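Local coordinates for protein putative NTP pyrophosphohydrolase (Exiguobacterium sibiricum 255-15, PDB 3NL9) that probably hydrolyses nucleoside triphosphates to monophosphates and pyrophosphate, at residues Q9-F14 / P118-V123; E48-S53 / L61-T66. All blocks are in the same frame, centred on the assembly; numbering follows the deposited sequence.

Contact 1: residues Q9-F14 / P118-V123; sequences QDVKQF and PLFEIV
The ring of Phe120 meets helix 7-17 with its outer edge: Asp10 CB lies in the ring plane beside CE1 and CZ, 3.8 Å from CE1, and Val11 CG2 sits near the same plane, 4.1 Å from CZ. The carboxylate of Asp10 continues this edge contact. Its plane is only 13° from that of the ring, and OD2 stands 3.5 Å from Phe120 CE1, an oxygen facing the slightly positive rim of the ring rather than its electron-rich face. Val11 crosses the ring at about a right angle and touches it through one methyl alone. Phe120 gets there because its CG is anti to the backbone N (chi1 174°), which carries the ring away from helix 117-128 and across to the other helix. Here the N-terminal helix 7-17 is laid against helix 117-128 within the all-helical fold of the MazG clan, with the ring filling the interval between them, Asp10 CA and Glu121 CA 8.9 Å from each other. The ring also meets Tyr7 edge-to-face, touches Pro5, and meets Tyr103 of the second subunit with planes at about 25°; Val11 packs on Gly107 of that subunit. Replacing Phe120 by an alanine would probably open a gap between the two helices and leave Asp10 CB and the Val11 methyl without their partner. Farther along, Gln124 NE2 donates a hydrogen bond to the backbone O of Asp10, tying the helices a turn beyond the ring.

Contact 2: residues E48-S53 / L61-T66; sequences EFLHQS and LAAIET
Leu50 reaches across with CG anti to its carbonyl carbon (chi1 -69°) and an extended second torsion, which sends CD1 toward helix 57-79; Ile64, with chi1 -75° and chi2 -69°, bends its CD1 round to meet it. Leu50 CD1 and Ile64 CD1 come within 4.2 Å of each other, the side chains crossing at a slant. This joins the two arms of a helical hairpin, helix 31-52 and helix 57-79, just beside the short turn that links them, in an all-helical fold of the MazG clan. Leu50 CD1 also rests on Ala63, 4.5 Å from its CB and 4.2 Å from its backbone O. With so small a side chain at Ala63, the helices come close, and Leu50 CA and Ala63 CA are 7.1 Å apart. All three touching residues are buried, and Ala63 packs in addition on Val35 of the second subunit.

The last turns of helix 31-52 face that subunit too. The ring of His51 stacks on Tyr83 of the second subunit, its NE2 is hydrogen-bonded to the backbone O of Glu81 there, and it meets Phe60 of its own chain edge-to-face. Its other nitrogen, ND1, donates to Gln52 OE1 almost within the ring plane and on a lone pair of the amide oxygen, so that both nitrogens help fix the ring's rotation. On helix 57-79, Ala62 O accepts two bonds from a single residue: Thr66 N and Thr66 OG1 approach from opposite faces of the carbonyl plane, with OG1 2.9 Å from Ala62 O.

Overall arrangement
From the N terminus the chain first forms helix 7-17, which supplies the early half of contact 1, and then helix 31-52. Contact 2 closes a short loop, pairing the late part of this helix with the early part of helix 57-79. The chain continues through helix 87-112 to helix 117-128, where contact 1 closes a far longer loop back to the N-terminal helix. Contact 2 is thus nested inside contact 1. Their centres are 26 Å apart on opposite sides of the chain's centre, and their nearest atoms are about 11 Å apart. Contact 2 joins successive helices; contact 1 ties the chain's first helix to a late one; both border the second subunit.

Contact 1: residues Q9-F14 / P118-V123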
loop_
_atom_site.group_PDB
_atom_site.type_symbol
_atom_site.label_atom_id
_atom_site.label_comp_id
_atom_site.label_asym_id
_atom_site.label_seq_id
_atom_site.Cartn_x
_atom_site.Cartn_y
_atom_site.Cartn_z
ATOM N N GLN A 9 2.580 -14.457 -4.259
ATOM C CA GLN A 9 2.150 -15.870 -4.198
ATOM C C GLN A 9 1.516 -16.185 -2.837
ATOM O O GLN A 9 0.555 -16.925 -2.781
ATOM C CB GLN A 9 3.298 -16.823 -4.507
ATOM C CG GLN A 9 3.781 -16.710 -5.998
ATOM C CD GLN A 9 2.701 -17.060 -7.012
ATOM O OE1 GLN A 9 1.833 -17.904 -6.745
ATOM N NE2 GLN A 9 2.764 -16.437 -8.200
ATOM N N ASP A 10 2.017 -15.562 -1.769
ATOM C CA ASP A 10 1.483 -15.795 -0.404
ATOM C C ASP A 10 0.050 -15.255 -0.272
ATOM O O ASP A 10 -0.852 -15.953 0.181
ATOM C CB ASP A 10 2.390 -15.142 0.640
ATOM C CG ASP A 10 3.683 -15.961 0.935
ATOM O OD1 ASP A 10 3.825 -17.104 0.481
ATOM O OD2 ASP A 10 4.566 -15.437 1.636
ATOM N N VAL A 11 -0.198 -14.027 -0.744
ATOM C CA VAL A 11 -1.570 -13.501 -0.746
ATOM C C VAL A 11 -2.463 -14.244 -1.716
ATOM O O VAL A 11 -3.624 -14.455 -1.434
ATOM C CB VAL A 11 -1.664 -12.007 -1.040
ATOM C CG1 VAL A 11 -3.165 -11.535 -0.993
ATOM C CG2 VAL A 11 -0.865 -11.271 -0.046
ATOM N N LYS A 12 -1.924 -14.633 -2.871
ATOM C CA LYS A 12 -2.700 -15.420 -3.815
ATOM C C LYS A 12 -3.173 -16.712 -3.150
ATOM O O LYS A 12 -4.339 -17.134 -3.273
ATOM C CB LYS A 12 -1.849 -15.706 -5.051
ATOM C CG LYS A 12 -2.602 -16.435 -6.144
ATOM C CD LYS A 12 -1.798 -16.475 -7.423
ATOM C CE LYS A 12 -2.461 -17.424 -8.409
ATOM N NZ LYS A 12 -1.887 -17.284 -9.764
ATOM N N GLN A 13 -2.261 -17.335 -2.434
ATOM C CA GLN A 13 -2.566 -18.527 -1.641
ATOM C C GLN A 13 -3.686 -18.270 -0.581
ATOM O O GLN A 13 -4.621 -19.044 -0.447
ATOM C CB GLN A 13 -1.286 -18.911 -0.906
ATOM C CG GLN A 13 -1.487 -19.964 0.140
ATOM C CD GLN A 13 -1.508 -21.272 -0.474
ATOM O OE1 GLN A 13 -0.437 -21.803 -0.816
ATOM N NE2 GLN A 13 -2.722 -21.819 -0.698
ATOM N N PHE A 14 -3.545 -17.191 0.181
ATOM C CA PHE A 14 -4.565 -16.796 1.161
ATOM C C PHE A 14 -5.926 -16.653 0.457
ATOM O O PHE A 14 -6.931 -17.213 0.908
ATOM C CB PHE A 14 -4.156 -15.501 1.881
ATOM C CG PHE A 14 -5.195 -15.013 2.907
ATOM C CD1 PHE A 14 -5.411 -15.717 4.082
ATOM C CD2 PHE A 14 -5.981 -13.913 2.644
ATOM C CE1 PHE A 14 -6.370 -15.289 5.011
ATOM C CE2 PHE A 14 -6.946 -13.496 3.549
ATOM C CZ PHE A 14 -7.132 -14.175 4.728
ATOM N N PRO A 118 9.974 -10.124 7.322
ATOM C CA PRO A 118 9.660 -10.931 8.521
ATOM C C PRO A 118 8.331 -10.579 9.147
ATOM O O PRO A 118 7.661 -11.445 9.704
ATOM C CB PRO A 118 10.808 -10.607 9.473
ATOM C CG PRO A 118 11.938 -10.176 8.575
ATOM C CD PRO A 118 11.276 -9.440 7.447
ATOM N N LEU A 119 7.939 -9.302 9.061
ATOM C CA LEU A 119 6.644 -8.895 9.553
ATOM C C LEU A 119 5.531 -9.448 8.676
ATOM O O LEU A 119 4.530 -9.960 9.185
ATOM C CB LEU A 119 6.558 -7.364 9.628
ATOM C CG LEU A 119 7.545 -6.645 10.569
ATOM C CD1 LEU A 119 7.527 -5.100 10.291
ATOM C CD2 LEU A 119 7.227 -6.919 12.033
ATOM N N PHE A 120 5.683 -9.318 7.354
ATOM C CA PHE A 120 4.708 -9.897 6.421
ATOM C C PHE A 120 4.581 -11.431 6.668
ATOM O O PHE A 120 3.489 -11.971 6.659
ATOM C CB PHE A 120 5.122 -9.620 4.952
ATOM C CG PHE A 120 4.236 -10.306 3.927
ATOM C CD1 PHE A 120 4.452 -11.609 3.581
ATOM C CD2 PHE A 120 3.191 -9.617 3.323
ATOM C CE1 PHE A 120 3.662 -12.240 2.655
ATOM C CE2 PHE A 120 2.380 -10.246 2.357
ATOM C CZ PHE A 120 2.612 -11.548 2.033
ATOM N N GLU A 121 5.704 -12.109 6.871
ATOM C CA GLU A 121 5.705 -13.570 7.148
ATOM C C GLU A 121 4.837 -13.936 8.367
ATOM O O GLU A 121 4.114 -14.915 8.347
ATOM C CB GLU A 121 7.147 -14.056 7.349
ATOM C CG GLU A 121 7.289 -15.556 7.529
ATOM C CD GLU A 121 8.769 -15.999 7.600
ATOM O OE1 GLU A 121 9.662 -15.243 7.138
ATOM O OE2 GLU A 121 9.027 -17.109 8.109
ATOM N N ILE A 122 4.907 -13.122 9.416
ATOM C CA ILE A 122 4.104 -13.339 10.629
ATOM C C ILE A 122 2.596 -13.187 10.313
ATOM O O ILE A 122 1.760 -14.026 10.712
ATOM C CB ILE A 122 4.581 -12.390 11.784
ATOM C CG1 ILE A 122 5.949 -12.850 12.276
ATOM C CG2 ILE A 122 3.551 -12.365 12.915
ATOM C CD1 ILE A 122 6.737 -11.793 12.991
ATOM N N VAL A 123 2.254 -12.157 9.545
ATOM C CA VAL A 123 0.842 -11.889 9.164
ATOM C C VAL A 123 0.348 -13.027 8.292
ATOM O O VAL A 123 -0.733 -13.583 8.508
ATOM C CB VAL A 123 0.701 -10.503 8.449
ATOM C CG1 VAL A 123 -0.675 -10.317 7.831
ATOM C CG2 VAL A 123 0.917 -9.374 9.436
#

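Contact 2: residues E48-S53 / L61-T66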
loop_
_atom_site.group_PDB
_atom_site.type_symbol
_atom_site.label_atom_id
_atom_site.label_comp_id
_atom_site.label_asym_id
_atom_site.label_seq_id
_atom_site.Cartn_x
_atom_site.Cartn_y
_atom_site.Cartn_z
ATOM N N GLU A 48 -5.135 3.640 10.771
ATOM C CA GLU A 48 -4.378 2.959 11.844
ATOM C C GLU A 48 -2.958 3.486 11.938
ATOM O O GLU A 48 -2.457 3.698 13.035
ATOM C CB GLU A 48 -4.301 1.419 11.648
ATOM C CG GLU A 48 -5.626 0.731 11.645
ATOM C CD GLU A 48 -6.220 0.553 13.052
ATOM O OE1 GLU A 48 -5.456 0.596 14.049
ATOM O OE2 GLU A 48 -7.454 0.350 13.139
ATOM N N PHE A 49 -2.313 3.686 10.785
ATOM C CA PHE A 49 -0.950 4.240 10.735
ATOM C C PHE A 49 -0.871 5.627 11.428
ATOM O O PHE A 49 0.086 5.916 12.202
ATOM C CB PHE A 49 -0.505 4.310 9.268
ATOM C CG PHE A 49 0.809 4.956 9.052
ATOM C CD1 PHE A 49 1.983 4.255 9.279
ATOM C CD2 PHE A 49 0.889 6.282 8.629
ATOM C CE1 PHE A 49 3.221 4.868 9.076
ATOM C CE2 PHE A 49 2.129 6.904 8.441
ATOM C CZ PHE A 49 3.284 6.205 8.673
ATOM N N LEU A 50 -1.837 6.491 11.135
ATOM C CA LEU A 50 -1.839 7.854 11.721
ATOM C C LEU A 50 -2.206 7.856 13.212
ATOM O O LEU A 50 -1.700 8.660 13.987
ATOM C CB LEU A 50 -2.740 8.809 10.897
ATOM C CG LEU A 50 -2.210 9.161 9.506
ATOM C CD1 LEU A 50 -3.068 10.205 8.730
ATOM C CD2 LEU A 50 -0.754 9.630 9.652
ATOM N N HIS A 51 -3.108 6.976 13.603
ATOM C CA HIS A 51 -3.495 6.874 15.000
ATOM C C HIS A 51 -2.293 6.370 15.781
ATOM O O HIS A 51 -1.947 6.928 16.817
ATOM C CB HIS A 51 -4.669 5.927 15.180
ATOM C CG HIS A 51 -5.097 5.751 16.606
ATOM N ND1 HIS A 51 -4.474 4.874 17.469
ATOM C CD2 HIS A 51 -6.099 6.324 17.316
ATOM C CE1 HIS A 51 -5.072 4.918 18.647
ATOM N NE2 HIS A 51 -6.060 5.791 18.580
ATOM N N GLN A 52 -1.633 5.330 15.258
ATOM C CA GLN A 52 -0.427 4.792 15.939
ATOM C C GLN A 52 0.752 5.736 15.850
ATOM O O GLN A 52 1.735 5.558 16.550
ATOM C CB GLN A 52 -0.068 3.436 15.387
ATOM C CG GLN A 52 -1.193 2.444 15.599
ATOM C CD GLN A 52 -1.409 2.149 17.057
ATOM O OE1 GLN A 52 -2.370 2.623 17.684
ATOM N NE2 GLN A 52 -0.504 1.397 17.614
ATOM N N SER A 53 0.667 6.756 15.005
ATOM C CA SER A 53 1.719 7.804 14.965
ATOM C C SER A 53 1.427 8.982 15.929
ATOM O O SER A 53 2.271 9.871 16.109
ATOM C CB SER A 53 1.899 8.347 13.520
ATOM O OG SER A 53 2.127 7.298 12.572
ATOM N N LEU A 61 -6.492 14.095 15.141
ATOM C CA LEU A 61 -7.493 14.798 14.366
ATOM C C LEU A 61 -6.860 15.817 13.402
ATOM O O LEU A 61 -7.305 15.930 12.245
ATOM C CB LEU A 61 -8.533 15.454 15.305
ATOM C CG LEU A 61 -9.508 14.483 15.968
ATOM C CD1 LEU A 61 -10.585 15.212 16.789
ATOM C CD2 LEU A 61 -10.106 13.564 14.887
ATOM N N ALA A 62 -5.806 16.523 13.838
ATOM C CA ALA A 62 -5.135 17.490 12.949
ATOM C C ALA A 62 -4.499 16.753 11.758
ATOM O O ALA A 62 -4.543 17.243 10.637
ATOM C CB ALA A 62 -4.092 18.343 13.715
ATOM N N ALA A 63 -3.979 15.547 11.999
ATOM C CA ALA A 63 -3.310 14.747 10.972
ATOM C C ALA A 63 -4.361 14.226 9.976
ATOM O O ALA A 63 -4.143 14.253 8.755
ATOM C CB ALA A 63 -2.541 13.570 11.615
ATOM N N ILE A 64 -5.505 13.776 10.508
ATOM C CA ILE A 64 -6.587 13.263 9.669
ATOM C C ILE A 64 -7.117 14.402 8.792
ATOM O O ILE A 64 -7.288 14.215 7.610
ATOM C CB ILE A 64 -7.700 12.571 10.507
ATOM C CG1 ILE A 64 -7.230 11.177 10.989
ATOM C CG2 ILE A 64 -9.009 12.504 9.750
ATOM C CD1 ILE A 64 -7.065 10.086 9.927
ATOM N N GLU A 65 -7.343 15.586 9.355
ATOM C CA GLU A 65 -7.824 16.717 8.540
ATOM C C GLU A 65 -6.836 17.136 7.447
ATOM O O GLU A 65 -7.233 17.432 6.321
ATOM C CB GLU A 65 -8.197 17.902 9.437
ATOM C CG GLU A 65 -9.450 17.609 10.272
ATOM C CD GLU A 65 -10.664 17.333 9.391
ATOM O OE1 GLU A 65 -10.863 18.081 8.403
ATOM O OE2 GLU A 65 -11.396 16.355 9.668
ATOM N N THR A 66 -5.552 17.109 7.763
ATOM C CA THR A 66 -4.519 17.421 6.769
ATOM C C THR A 66 -4.535 16.407 5.638
ATOM O O THR A 66 -4.404 16.788 4.455
ATOM C CB THR A 66 -3.150 17.489 7.430
ATOM O OG1 THR A 66 -3.173 18.523 8.409
ATOM C CG2 THR A 66 -2.027 17.767 6.407
#